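Local coordinates for protein ribosome biogenesis GTPase A (PDB 3CNL) that binds GTP and is probably a GTPase that acts at a late step of 50S ribosomal subunit assembly, at residues A31-P34 / F35-S38; K88-L91 / K92-F96; S113-I116 / N117-G121; N158-S161 / E162-A166; I198-F202 / S203-E207. All coordinates share one frame; numbering follows the deposited sequence.

Contact 1 (A31-P34 / F35-S38)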
loop_
_atom_site.group_PDB
_atom_site.type_symbol
_atom_site.label_atom_id
_atom_site.label_comp_id
_atom_site.label_asym_id
_atom_site.label_seq_id
_atom_site.Cartn_x
_atom_site.Cartn_y
_atom_site.Cartn_z
ATOM N N ALA A 31 1.646 -5.342 -1.831
ATOM C CA ALA A 31 2.089 -6.379 -2.776
ATOM C C ALA A 31 1.248 -6.425 -4.043
ATOM O O ALA A 31 1.680 -6.955 -5.075
ATOM C CB ALA A 31 2.049 -7.760 -2.093
ATOM N N ARG A 32 0.034 -5.891 -3.983
ATOM C CA ARG A 32 -0.840 -5.896 -5.180
ATOM C C ARG A 32 -0.422 -4.840 -6.211
ATOM O O ARG A 32 -0.777 -4.908 -7.411
ATOM C CB ARG A 32 -2.289 -5.685 -4.762
ATOM C CG ARG A 32 -2.823 -6.760 -3.838
ATOM C CD ARG A 32 -4.211 -6.423 -3.268
ATOM N NE ARG A 32 -4.179 -5.206 -2.427
ATOM C CZ ARG A 32 -5.267 -4.558 -2.003
ATOM N NH1 ARG A 32 -6.477 -5.005 -2.340
ATOM N NH2 ARG A 32 -5.163 -3.461 -1.242
ATOM N N ALA A 33 0.336 -3.855 -5.745
ATOM C CA ALA A 33 0.789 -2.771 -6.618
ATOM C C ALA A 33 2.152 -2.271 -6.150
ATOM O O ALA A 33 2.234 -1.180 -5.609
ATOM C CB ALA A 33 -0.250 -1.595 -6.581
ATOM N N PRO A 34 3.220 -3.081 -6.302
ATOM C CA PRO A 34 4.541 -2.672 -5.789
ATOM C C PRO A 34 5.207 -1.460 -6.406
ATOM O O PRO A 34 5.987 -0.806 -5.709
ATOM C CB PRO A 34 5.410 -3.935 -5.974
ATOM C CG PRO A 34 4.410 -5.035 -6.041
ATOM C CD PRO A 34 3.256 -4.462 -6.813
ATOM N N PHE A 35 4.953 -1.164 -7.684
ATOM C CA PHE A 35 5.505 0.055 -8.265
ATOM C C PHE A 35 4.675 1.255 -7.809
ATOM O O PHE A 35 5.219 2.254 -7.326
ATOM C CB PHE A 35 5.569 0.011 -9.799
ATOM C CG PHE A 35 6.759 -0.742 -10.370
ATOM C CD1 PHE A 35 7.929 -0.930 -9.638
ATOM C CD2 PHE A 35 6.705 -1.231 -11.669
ATOM C CE1 PHE A 35 9.000 -1.622 -10.178
ATOM C CE2 PHE A 35 7.786 -1.919 -12.232
ATOM C CZ PHE A 35 8.924 -2.108 -11.496
ATOM N N ALA A 36 3.355 1.143 -7.923
ATOM C CA ALA A 36 2.490 2.247 -7.583
ATOM C C ALA A 36 2.746 2.720 -6.173
ATOM O O ALA A 36 2.778 3.929 -5.940
ATOM C CB ALA A 36 0.986 1.873 -7.791
ATOM N N THR A 37 2.947 1.779 -5.238
ATOM C CA THR A 37 3.105 2.090 -3.807
ATOM C C THR A 37 4.576 2.213 -3.341
ATOM O O THR A 37 4.857 2.188 -2.144
ATOM C CB THR A 37 2.356 1.078 -2.893
ATOM O OG1 THR A 37 2.851 -0.249 -3.123
ATOM C CG2 THR A 37 0.825 1.132 -3.148
ATOM N N SER A 38 5.487 2.374 -4.292
ATOM C CA SER A 38 6.897 2.572 -3.991
ATOM C C SER A 38 7.065 3.981 -3.472
ATOM O O SER A 38 6.287 4.870 -3.834
ATOM C CB SER A 38 7.727 2.403 -5.254
ATOM O OG SER A 38 7.621 3.549 -6.067
#
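The carbonyl oxygen of A33 is gripped twice by T37. T37 N donates to A33 O over 3.1 Å, while the hydroxyl T37 OG1 gives it a shorter bond of 2.7 Å; the two donors reach the oxygen from opposite faces of the carbonyl plane. The threonine sets OG1 between its own backbone N and carbonyl carbon (chi1 59°), which brings OG1 back to A33 O, and T37 OG1 is also hydrogen-bonded to D30 N, at the end of strand 24-30. A type I beta turn from F35 to S38 follows the same logic: F35 O takes both S38 N and S38 OG, the hydroxyl lying 3.0 Å from F35 O and in the carbonyl plane. Apolar contact is slight, A33 CB meeting A36 CB at 3.9 Å. Around this loop, E246 accepts from the amides of F35 and A36, K157 donates to the carbonyls of A36 and S38, and the F35 ring meets W67 edge-to-face. The T37 side chain comes within about 4 Å of that of T110 in the GTP site. Each hydroxyl adds a second donor to a carbonyl that already takes an amide, so the fold of this buried, irregular loop rests in part on T37 and S38.

Contact 2 (K88-L91 / K92-F96)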
loop_
_atom_site.group_PDB
_atom_site.type_symbol
_atom_site.label_atom_id
_atom_site.label_comp_id
_atom_site.label_asym_id
_atom_site.label_seq_id
_atom_site.Cartn_x
_atom_site.Cartn_y
_atom_site.Cartn_z
ATOM N N LYS A 88 7.022 -12.972 15.542
ATOM C CA LYS A 88 8.273 -13.724 15.499
ATOM C C LYS A 88 8.773 -13.983 14.079
ATOM O O LYS A 88 9.987 -13.935 13.813
ATOM C CB LYS A 88 8.100 -15.071 16.228
ATOM C CG LYS A 88 7.118 -15.047 17.408
ATOM C CD LYS A 88 5.655 -15.082 16.933
ATOM C CE LYS A 88 4.676 -14.831 18.056
ATOM N NZ LYS A 88 4.580 -13.375 18.353
ATOM N N VAL A 89 7.833 -14.286 13.180
ATOM C CA VAL A 89 8.135 -14.580 11.770
ATOM C C VAL A 89 8.553 -13.295 11.037
ATOM O O VAL A 89 9.479 -13.303 10.222
ATOM C CB VAL A 89 6.901 -15.182 11.038
ATOM C CG1 VAL A 89 7.192 -15.385 9.553
ATOM C CG2 VAL A 89 6.440 -16.482 11.700
ATOM N N LEU A 90 7.849 -12.204 11.331
ATOM C CA LEU A 90 8.168 -10.887 10.758
ATOM C C LEU A 90 9.580 -10.467 11.132
ATOM O O LEU A 90 10.349 -10.067 10.289
ATOM C CB LEU A 90 7.194 -9.828 11.273
ATOM C CG LEU A 90 6.750 -8.672 10.367
ATOM C CD1 LEU A 90 6.360 -7.478 11.221
ATOM C CD2 LEU A 90 7.742 -8.283 9.268
ATOM N N LEU A 91 9.910 -10.556 12.414
ATOM C CA LEU A 91 11.200 -10.087 12.908
ATOM C C LEU A 91 12.332 -10.914 12.336
ATOM O O LEU A 91 13.407 -10.393 12.032
ATOM C CB LEU A 91 11.229 -10.129 14.434
ATOM C CG LEU A 91 10.422 -9.069 15.167
ATOM C CD1 LEU A 91 10.545 -9.335 16.621
ATOM C CD2 LEU A 91 10.962 -7.680 14.821
ATOM N N LYS A 92 12.067 -12.201 12.146
ATOM C CA LYS A 92 13.034 -13.120 11.548
ATOM C C LYS A 92 13.272 -12.770 10.090
ATOM O O LYS A 92 14.426 -12.780 9.614
ATOM C CB LYS A 92 12.542 -14.566 11.679
ATOM C CG LYS A 92 13.652 -15.574 11.776
ATOM C CD LYS A 92 14.034 -16.127 10.411
ATOM C CE LYS A 92 13.654 -17.607 10.305
ATOM N NZ LYS A 92 14.567 -18.463 11.144
ATOM N N LYS A 93 12.184 -12.465 9.376
ATOM C CA LYS A 93 12.277 -11.976 7.991
ATOM C C LYS A 93 13.039 -10.662 7.911
ATOM O O LYS A 93 13.869 -10.478 7.019
ATOM C CB LYS A 93 10.888 -11.798 7.369
ATOM C CG LYS A 93 10.200 -13.086 7.002
ATOM C CD LYS A 93 8.844 -12.833 6.357
ATOM C CE LYS A 93 8.169 -14.161 5.948
ATOM N NZ LYS A 93 6.857 -13.946 5.263
ATOM N N LEU A 94 12.755 -9.739 8.827
ATOM C CA LEU A 94 13.421 -8.431 8.803
ATOM C C LEU A 94 14.906 -8.551 9.143
ATOM O O LEU A 94 15.745 -7.881 8.525
ATOM C CB LEU A 94 12.737 -7.438 9.755
ATOM C CG LEU A 94 11.362 -6.891 9.363
ATOM C CD1 LEU A 94 10.638 -6.311 10.597
ATOM C CD2 LEU A 94 11.516 -5.849 8.223
ATOM N N SER A 95 15.211 -9.425 10.108
ATOM C CA SER A 95 16.575 -9.663 10.618
ATOM C C SER A 95 17.439 -8.406 10.685
ATOM O O SER A 95 18.413 -8.263 9.949
ATOM C CB SER A 95 17.264 -10.821 9.880
ATOM O OG SER A 95 16.864 -12.067 10.465
ATOM N N PHE A 96 17.039 -7.495 11.571
ATOM C CA PHE A 96 17.717 -6.223 11.767
ATOM C C PHE A 96 19.095 -6.406 12.382
ATOM O O PHE A 96 19.269 -7.221 13.289
ATOM C CB PHE A 96 16.908 -5.333 12.704
ATOM C CG PHE A 96 15.622 -4.798 12.108
ATOM C CD1 PHE A 96 15.637 -4.062 10.920
ATOM C CD2 PHE A 96 14.421 -4.955 12.786
ATOM C CE1 PHE A 96 14.455 -3.544 10.379
ATOM C CE2 PHE A 96 13.236 -4.434 12.262
ATOM C CZ PHE A 96 13.258 -3.728 11.058
HETATM O O HOH W 1 14.785 -8.460 13.258
#
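Consecutive backbone bonds join K88 to K92, V89 to K93, L90 to L94 and L91 to S95, the last two at 2.8 Å between L90 O and L94 N and between L91 O and S95 N. The apolar contacts follow the same spacing. L90 CD2 reaches L94 CD1 at 3.7 Å, and V89 lies alongside K93, whose extended chain brings CE to 3.9 Å from V89 CG1 before NZ pairs with E85. This is helix 87-94 of the P-loop GTPase domain: L90 and L94 both rest on I79 of strand 78-80, and L90 and L91 also meet L119 of helix 112-120. Polar groups then manage the end of the helix. S95 leaves helical geometry with positive phi, and its OG turns back to K92 O at 2.7 Å. A water donates to L91 O and accepts from F96 N, its oxygen 3.0 Å from the latter, and L91 O thus accepts both from S95 N, the first amide past the helix, and from the water that leads on to F96 N.

Contact 3 (S113-I116 / N117-G121). With GNP (phosphoaminophosphonic acid-guanylate ester), chain B.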
loop_
_atom_site.group_PDB
_atom_site.type_symbol
_atom_site.label_atom_id
_atom_site.label_comp_id
_atom_site.label_asym_id
_atom_site.label_seq_id
_atom_site.Cartn_x
_atom_site.Cartn_y
_atom_site.Cartn_z
ATOM N N SER A 113 0.917 1.478 10.435
ATOM C CA SER A 113 0.495 1.529 11.839
ATOM C C SER A 113 0.301 0.125 12.404
ATOM O O SER A 113 0.693 -0.162 13.537
ATOM C CB SER A 113 -0.800 2.315 11.977
ATOM O OG SER A 113 -0.582 3.657 11.583
ATOM N N THR A 114 -0.281 -0.741 11.581
ATOM C CA THR A 114 -0.479 -2.134 11.902
ATOM C C THR A 114 0.853 -2.852 12.137
ATOM O O THR A 114 0.999 -3.594 13.113
ATOM C CB THR A 114 -1.326 -2.804 10.792
ATOM O OG1 THR A 114 -2.587 -2.113 10.700
ATOM C CG2 THR A 114 -1.569 -4.300 11.085
ATOM N N ILE A 115 1.825 -2.627 11.262
ATOM C CA ILE A 115 3.173 -3.189 11.434
ATOM C C ILE A 115 3.864 -2.716 12.730
ATOM O O ILE A 115 4.426 -3.529 13.475
ATOM C CB ILE A 115 4.039 -2.945 10.171
ATOM C CG1 ILE A 115 3.501 -3.813 9.023
ATOM C CG2 ILE A 115 5.537 -3.232 10.422
ATOM C CD1 ILE A 115 4.110 -3.529 7.680
ATOM N N ILE A 116 3.810 -1.417 13.002
ATOM C CA ILE A 116 4.360 -0.866 14.248
ATOM C C ILE A 116 3.702 -1.482 15.476
ATOM O O ILE A 116 4.391 -1.844 16.437
ATOM C CB ILE A 116 4.263 0.682 14.278
ATOM C CG1 ILE A 116 5.174 1.270 13.205
ATOM C CG2 ILE A 116 4.652 1.250 15.653
ATOM C CD1 ILE A 116 4.953 2.723 12.980
ATOM N N ASN A 117 2.378 -1.616 15.441
ATOM C CA ASN A 117 1.663 -2.212 16.559
ATOM C C ASN A 117 2.131 -3.634 16.852
ATOM O O ASN A 117 2.344 -3.982 18.015
ATOM C CB ASN A 117 0.156 -2.170 16.330
ATOM C CG ASN A 117 -0.403 -0.765 16.373
ATOM O OD1 ASN A 117 0.297 0.204 16.705
ATOM N ND2 ASN A 117 -1.683 -0.642 16.030
ATOM N N LYS A 118 2.305 -4.441 15.804
ATOM C CA LYS A 118 2.849 -5.793 15.928
ATOM C C LYS A 118 4.261 -5.772 16.518
ATOM O O LYS A 118 4.538 -6.447 17.514
ATOM C CB LYS A 118 2.867 -6.492 14.568
ATOM C CG LYS A 118 3.014 -8.010 14.645
ATOM C CD LYS A 118 3.228 -8.627 13.261
ATOM C CE LYS A 118 1.992 -8.545 12.398
ATOM N NZ LYS A 118 2.122 -9.429 11.218
ATOM N N LEU A 119 5.142 -4.983 15.903
ATOM C CA LEU A 119 6.522 -4.798 16.377
ATOM C C LEU A 119 6.612 -4.343 17.844
ATOM O O LEU A 119 7.430 -4.858 18.614
ATOM C CB LEU A 119 7.252 -3.791 15.483
ATOM C CG LEU A 119 8.174 -4.219 14.336
ATOM C CD1 LEU A 119 7.833 -5.578 13.750
ATOM C CD2 LEU A 119 8.200 -3.148 13.263
ATOM N N LYS A 120 5.763 -3.391 18.218
ATOM C CA LYS A 120 5.780 -2.794 19.552
ATOM C C LYS A 120 5.227 -3.741 20.623
ATOM O O LYS A 120 5.943 -4.127 21.555
ATOM C CB LYS A 120 4.995 -1.483 19.522
ATOM C CG LYS A 120 5.141 -0.568 20.723
ATOM C CD LYS A 120 4.829 0.884 20.348
ATOM C CE LYS A 120 3.477 1.028 19.655
ATOM N NZ LYS A 120 3.352 2.322 18.921
ATOM N N GLY A 121 3.957 -4.115 20.476
ATOM C CA GLY A 121 3.244 -4.901 21.479
ATOM C C GLY A 121 2.748 -4.022 22.614
ATOM O O GLY A 121 2.432 -2.838 22.407
HETATM P PG GNP B . -2.003 5.597 6.870
HETATM O O1G GNP B . -0.561 6.038 6.761
HETATM O O2G GNP B . -2.817 5.988 5.651
HETATM O O3G GNP B . -2.560 6.099 8.196
HETATM N N3B GNP B . -2.291 4.046 7.018
HETATM P PB GNP B . -1.290 2.892 7.410
HETATM O O1B GNP B . -0.222 2.766 6.374
HETATM O O2B GNP B . -0.822 3.137 8.807
HETATM O O3A GNP B . -2.145 1.610 7.381
HETATM P PA GNP B . -2.949 0.907 8.519
HETATM O O1A GNP B . -2.073 0.024 9.307
HETATM O O2A GNP B . -3.790 1.848 9.276
HETATM O "O5'" GNP B . -3.879 -0.058 7.727
HETATM C "C5'" GNP B . -4.784 0.401 6.712
HETATM C "C4'" GNP B . -5.849 -0.671 6.509
HETATM O "O4'" GNP B . -5.273 -1.900 5.978
HETATM C "C3'" GNP B . -6.601 -1.116 7.752
HETATM O "O3'" GNP B . -7.944 -1.394 7.382
HETATM C "C2'" GNP B . -5.883 -2.402 8.130
HETATM O "O2'" GNP B . -6.729 -3.238 8.885
HETATM C "C1'" GNP B . -5.599 -3.020 6.766
HETATM N N9 GNP B . -4.424 -3.886 6.713
HETATM C C8 GNP B . -3.173 -3.595 7.217
HETATM N N7 GNP B . -2.301 -4.550 6.994
HETATM C C5 GNP B . -3.044 -5.534 6.305
HETATM C C6 GNP B . -2.664 -6.801 5.785
HETATM O O6 GNP B . -1.551 -7.355 5.836
HETATM N N1 GNP B . -3.730 -7.458 5.144
HETATM C C2 GNP B . -5.013 -6.949 5.020
HETATM N N2 GNP B . -5.923 -7.711 4.377
HETATM N N3 GNP B . -5.379 -5.768 5.487
HETATM C C4 GNP B . -4.350 -5.124 6.121
#
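The carboxamide of N117 lies with one face against S113 O, which stands above its central carbon, 3.1 Å from N117 CG. The oxygen makes no hydrogen bond with ND2; its donor is N117 N, at 2.9 Å. On the nucleotide side, the other flat group is guanine, whose rim at N7 is approached by T114 CG2. Here the helix opens onto phosphate. S113 N and S113 OG both donate to O2B of the GTP analogue GNP, the hydroxyl at 2.8 Å from O2B, and T114 repeats the pattern on O1A, its OG1 only 2.6 Å from O1A. Two oxygens, one on the beta and one on the alpha phosphate, are thus each held by an amide and a hydroxyl, as befits the end of the P-loop (Walker A) and the helix it leads into, where K112 NZ and G111 N also bond to GNP. Farther along, I115 and L119 lie side by side, I115 CG2 meeting L119 CD2 at 3.9 Å, and L119 also rests on L90, I148 and F140. Replacing L119 by an alanine would probably open a gap beside I115 and take from L90 and L91 of helix 87-94 the branch they pack against. On the flank, I116 CG2 passes 3.7 Å from K120 NZ, and the bent chain of K118 carries its NZ to the carbonyls of E85 and H82.

Contact 4 (N158-S161 / E162-A166)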
loop_
_atom_site.group_PDB
_atom_site.type_symbol
_atom_site.label_atom_id
_atom_site.label_comp_id
_atom_site.label_asym_id
_atom_site.label_seq_id
_atom_site.Cartn_x
_atom_site.Cartn_y
_atom_site.Cartn_z
ATOM N N ASN A 158 3.859 12.519 -6.272
ATOM C CA ASN A 158 3.344 13.214 -7.454
ATOM C C ASN A 158 2.622 12.260 -8.394
ATOM O O ASN A 158 3.215 11.298 -8.893
ATOM C CB ASN A 158 4.493 13.941 -8.184
ATOM C CG ASN A 158 4.205 14.195 -9.668
ATOM O OD1 ASN A 158 3.382 15.051 -10.038
ATOM N ND2 ASN A 158 4.908 13.464 -10.531
ATOM N N ILE A 159 1.340 12.519 -8.627
ATOM C CA ILE A 159 0.584 11.709 -9.566
ATOM C C ILE A 159 0.458 12.439 -10.894
ATOM O O ILE A 159 -0.371 13.327 -11.059
ATOM C CB ILE A 159 -0.795 11.297 -9.025
ATOM C CG1 ILE A 159 -0.635 10.608 -7.673
ATOM C CG2 ILE A 159 -1.458 10.355 -10.012
ATOM C CD1 ILE A 159 -1.697 10.947 -6.691
ATOM N N PHE A 160 1.311 12.047 -11.825
ATOM C CA PHE A 160 1.371 12.626 -13.152
ATOM C C PHE A 160 0.506 11.817 -14.120
ATOM O O PHE A 160 -0.017 12.357 -15.100
ATOM C CB PHE A 160 2.825 12.633 -13.631
ATOM C CG PHE A 160 3.491 11.283 -13.564
ATOM C CD1 PHE A 160 3.932 10.656 -14.722
ATOM C CD2 PHE A 160 3.661 10.631 -12.337
ATOM C CE1 PHE A 160 4.538 9.399 -14.670
ATOM C CE2 PHE A 160 4.267 9.378 -12.266
ATOM C CZ PHE A 160 4.704 8.756 -13.433
ATOM N N SER A 161 0.343 10.524 -13.831
ATOM C CA SER A 161 -0.324 9.616 -14.747
ATOM C C SER A 161 -1.680 9.131 -14.234
ATOM O O SER A 161 -1.941 9.080 -13.028
ATOM C CB SER A 161 0.588 8.443 -15.091
ATOM O OG SER A 161 0.730 7.562 -13.997
ATOM N N GLU A 162 -2.538 8.778 -15.182
ATOM C CA GLU A 162 -3.858 8.252 -14.889
ATOM C C GLU A 162 -3.718 6.843 -14.289
ATOM O O GLU A 162 -4.432 6.475 -13.350
ATOM C CB GLU A 162 -4.671 8.275 -16.182
ATOM C CG GLU A 162 -5.876 7.394 -16.245
ATOM C CD GLU A 162 -6.390 7.279 -17.669
ATOM O OE1 GLU A 162 -6.856 8.312 -18.212
ATOM O OE2 GLU A 162 -6.309 6.160 -18.244
ATOM N N ASP A 163 -2.775 6.077 -14.830
ATOM C CA ASP A 163 -2.533 4.722 -14.369
ATOM C C ASP A 163 -2.066 4.685 -12.891
ATOM O O ASP A 163 -2.531 3.867 -12.097
ATOM C CB ASP A 163 -1.516 4.053 -15.279
ATOM C CG ASP A 163 -1.298 2.611 -14.924
ATOM O OD1 ASP A 163 -2.217 1.792 -15.130
ATOM O OD2 ASP A 163 -0.206 2.290 -14.444
ATOM N N LEU A 164 -1.164 5.590 -12.523
ATOM C CA LEU A 164 -0.698 5.674 -11.124
ATOM C C LEU A 164 -1.830 6.047 -10.156
ATOM O O LEU A 164 -1.991 5.421 -9.111
ATOM C CB LEU A 164 0.496 6.634 -11.000
ATOM C CG LEU A 164 1.028 6.856 -9.575
ATOM C CD1 LEU A 164 1.575 5.566 -8.974
ATOM C CD2 LEU A 164 2.067 8.008 -9.510
ATOM N N ALA A 165 -2.642 7.036 -10.519
ATOM C CA ALA A 165 -3.803 7.401 -9.702
ATOM C C ALA A 165 -4.777 6.222 -9.558
ATOM O O ALA A 165 -5.263 5.945 -8.461
ATOM C CB ALA A 165 -4.513 8.628 -10.294
ATOM N N ALA A 166 -5.041 5.524 -10.662
ATOM C CA ALA A 166 -5.971 4.406 -10.672
ATOM C C ALA A 166 -5.493 3.303 -9.713
ATOM O O ALA A 166 -6.270 2.798 -8.923
ATOM C CB ALA A 166 -6.103 3.866 -12.077
#
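S161 caps the start of helix 162-170: its OG accepts from L164 N at 3.1 Å, a textbook N-cap. The hydroxyl is swung between its own backbone N and carbonyl carbon (chi1 72°), which turns it in toward the first helical turn. The first backbone bond of the helix, from A165 N to S161 O, is straight (168°) but long and weak at 3.3 Å; the serine hydroxyl therefore probably carries part of the task of fixing the turn. Packing is tight at the cap, where S161 OG lies 3.1 Å from L164 CB, and on the I159 side, where CG2 of I159 presses on A165 CB at 3.5 Å and both residues lean on L174. I159 CG1 reaches L164 CD2 more loosely, at 4.2 Å. An alanine in place of S161 would probably leave L164 N without its capping acceptor and L164 CB without the oxygen packed against it. The opposite character prevails on the solvent side, where N158 and F160 are exposed and F160 meets the helix through the end of one leucine branch. D163, by contrast, is engaged in salt bridges with R187 of helix 182-196 and with K167. At the exposed edge L164 CD2 is the point of convergence, 3.8 Å from F160 CE2 and 3.5 Å from N158 O, an oxygen that itself lies at the edge of the F160 ring, in its plane.

Contact 5 (I198-F202 / S203-E207)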
loop_
_atom_site.group_PDB
_atom_site.type_symbol
_atom_site.label_atom_id
_atom_site.label_comp_id
_atom_site.label_asym_id
_atom_site.label_seq_id
_atom_site.Cartn_x
_atom_site.Cartn_y
_atom_site.Cartn_z
ATOM N N ILE A 198 -13.514 -10.125 -15.319
ATOM C CA ILE A 198 -14.687 -9.380 -15.755
ATOM C C ILE A 198 -14.451 -8.812 -17.132
ATOM O O ILE A 198 -13.358 -8.338 -17.449
ATOM C CB ILE A 198 -14.982 -8.177 -14.837
ATOM C CG1 ILE A 198 -15.667 -8.614 -13.562
ATOM C CG2 ILE A 198 -15.853 -7.122 -15.550
ATOM C CD1 ILE A 198 -15.895 -7.466 -12.621
ATOM N N GLU A 199 -15.489 -8.911 -17.946
ATOM C CA GLU A 199 -15.702 -8.047 -19.070
ATOM C C GLU A 199 -17.114 -7.591 -18.777
ATOM O O GLU A 199 -17.991 -8.422 -18.531
ATOM C CB GLU A 199 -15.613 -8.816 -20.401
ATOM C CG GLU A 199 -14.182 -9.193 -20.807
ATOM C CD GLU A 199 -14.103 -10.091 -22.042
ATOM O OE1 GLU A 199 -15.122 -10.262 -22.755
ATOM O OE2 GLU A 199 -13.003 -10.634 -22.297
ATOM N N SER A 200 -17.293 -6.275 -18.686
ATOM C CA SER A 200 -18.595 -5.600 -18.589
ATOM C C SER A 200 -18.272 -4.116 -18.789
ATOM O O SER A 200 -17.143 -3.713 -18.536
ATOM C CB SER A 200 -19.249 -5.828 -17.220
ATOM O OG SER A 200 -18.565 -5.101 -16.195
ATOM N N SER A 201 -19.225 -3.296 -19.225
ATOM C CA SER A 201 -18.919 -1.867 -19.315
ATOM C C SER A 201 -18.874 -1.236 -17.908
ATOM O O SER A 201 -19.526 -1.706 -16.976
ATOM C CB SER A 201 -19.870 -1.120 -20.251
ATOM O OG SER A 201 -20.959 -0.547 -19.551
ATOM N N PHE A 202 -18.062 -0.199 -17.774
ATOM C CA PHE A 202 -17.951 0.592 -16.553
ATOM C C PHE A 202 -19.324 1.070 -16.073
ATOM O O PHE A 202 -19.705 0.859 -14.914
ATOM C CB PHE A 202 -17.013 1.784 -16.832
ATOM C CG PHE A 202 -16.933 2.774 -15.716
ATOM C CD1 PHE A 202 -16.011 2.607 -14.692
ATOM C CD2 PHE A 202 -17.787 3.880 -15.682
ATOM C CE1 PHE A 202 -15.929 3.526 -13.652
ATOM C CE2 PHE A 202 -17.730 4.794 -14.639
ATOM C CZ PHE A 202 -16.789 4.625 -13.619
ATOM N N SER A 203 -20.058 1.710 -16.974
ATOM C CA SER A 203 -21.377 2.253 -16.679
ATOM C C SER A 203 -22.362 1.202 -16.185
ATOM O O SER A 203 -23.055 1.428 -15.186
ATOM C CB SER A 203 -21.932 2.995 -17.907
ATOM O OG SER A 203 -21.206 4.206 -18.067
ATOM N N GLU A 204 -22.407 0.050 -16.853
ATOM C CA GLU A 204 -23.295 -1.031 -16.444
ATOM C C GLU A 204 -22.901 -1.642 -15.104
ATOM O O GLU A 204 -23.770 -1.983 -14.293
ATOM C CB GLU A 204 -23.294 -2.144 -17.479
ATOM C CG GLU A 204 -24.035 -1.839 -18.789
ATOM C CD GLU A 204 -23.851 -2.943 -19.820
ATOM O OE1 GLU A 204 -23.714 -4.120 -19.426
ATOM O OE2 GLU A 204 -23.834 -2.637 -21.039
ATOM N N PHE A 205 -21.594 -1.828 -14.892
ATOM C CA PHE A 205 -21.118 -2.424 -13.652
ATOM C C PHE A 205 -21.532 -1.594 -12.435
ATOM O O PHE A 205 -22.034 -2.142 -11.447
ATOM C CB PHE A 205 -19.591 -2.622 -13.668
ATOM C CG PHE A 205 -19.071 -3.274 -12.423
ATOM C CD1 PHE A 205 -18.992 -4.660 -12.335
ATOM C CD2 PHE A 205 -18.708 -2.504 -11.308
ATOM C CE1 PHE A 205 -18.521 -5.270 -11.152
ATOM C CE2 PHE A 205 -18.257 -3.102 -10.140
ATOM C CZ PHE A 205 -18.158 -4.496 -10.065
ATOM N N PHE A 206 -21.338 -0.287 -12.511
ATOM C CA PHE A 206 -21.613 0.600 -11.372
ATOM C C PHE A 206 -23.065 0.981 -11.153
ATOM O O PHE A 206 -23.455 1.312 -10.037
ATOM C CB PHE A 206 -20.689 1.810 -11.407
ATOM C CG PHE A 206 -19.275 1.442 -11.068
ATOM C CD1 PHE A 206 -18.925 1.189 -9.743
ATOM C CD2 PHE A 206 -18.334 1.237 -12.075
ATOM C CE1 PHE A 206 -17.640 0.788 -9.412
ATOM C CE2 PHE A 206 -17.027 0.840 -11.754
ATOM C CZ PHE A 206 -16.684 0.626 -10.426
ATOM N N GLU A 207 -23.876 0.912 -12.203
ATOM C CA GLU A 207 -25.324 1.026 -12.012
ATOM C C GLU A 207 -25.805 -0.229 -11.276
ATOM O O GLU A 207 -26.528 -0.142 -10.282
ATOM C CB GLU A 207 -26.036 1.232 -13.360
ATOM C CG GLU A 207 -27.346 2.026 -13.273
ATOM C CD GLU A 207 -28.559 1.150 -13.450
ATOM O OE1 GLU A 207 -29.708 1.659 -13.375
ATOM O OE2 GLU A 207 -28.359 -0.064 -13.679
#
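F202 and F206 meet one helical turn apart, their ring centres 4.9 Å from each other and their planes inclined at 50°, an oblique pairing. CD2 of F206 lies over one face of the F202 ring, offset to its rim, and CE2 of F206 comes within 3.5 Å of F202 CE1. The edge of the F206 ring also faces F202 O, with F206 CD2 3.2 Å from that oxygen. On the other flank I198 crosses F205 at about a right angle, its CD1 3.7 Å from F205 CE1, and S200 OG sits against F205 CB at 3.7 Å. F205 CG stands anti to the backbone N (chi1 -178°), which throws the ring back toward the loop that carries I198 and S200. The backbone sets these positions. S201 OG accepts from E204 N at 3.1 Å, nearly straight, while S201 O takes F205 N and F202 O takes F206 N, beginning the helix in order. E204 lays its CG against the same hydroxyl. Farther out, F189 of helix 182-196 and F231 of helix 224-236 each meet both F205 and F206, and L228 touches F202 and F206. Far from the nucleotide, this is a serine N-cap opening helix 202-212, whose opening residues include three phenylalanines that join an aromatic cluster with F189 and F231.

The contacts follow one another along the chain from contact 1 to contact 5, and in space they spread from the nucleotide domain to a group of helices. Contacts 2 and 3, with centres about 13 Å apart, join helices 87-94 and 112-120, which pack on each other and on strands of the sheet. Contact 1, about 21 Å from either centre, sits in the loop after strand 24-30. It touches contact 4, where L164 packs on A36, which ties that loop to helix 162-170. Contact 5 lies farthest away, its centre about 43 Å from that of contact 2. That the P-loop of contact 3 comes after the guanine-binding residues N54 to D57 reflects the circular permutation of this GTPase.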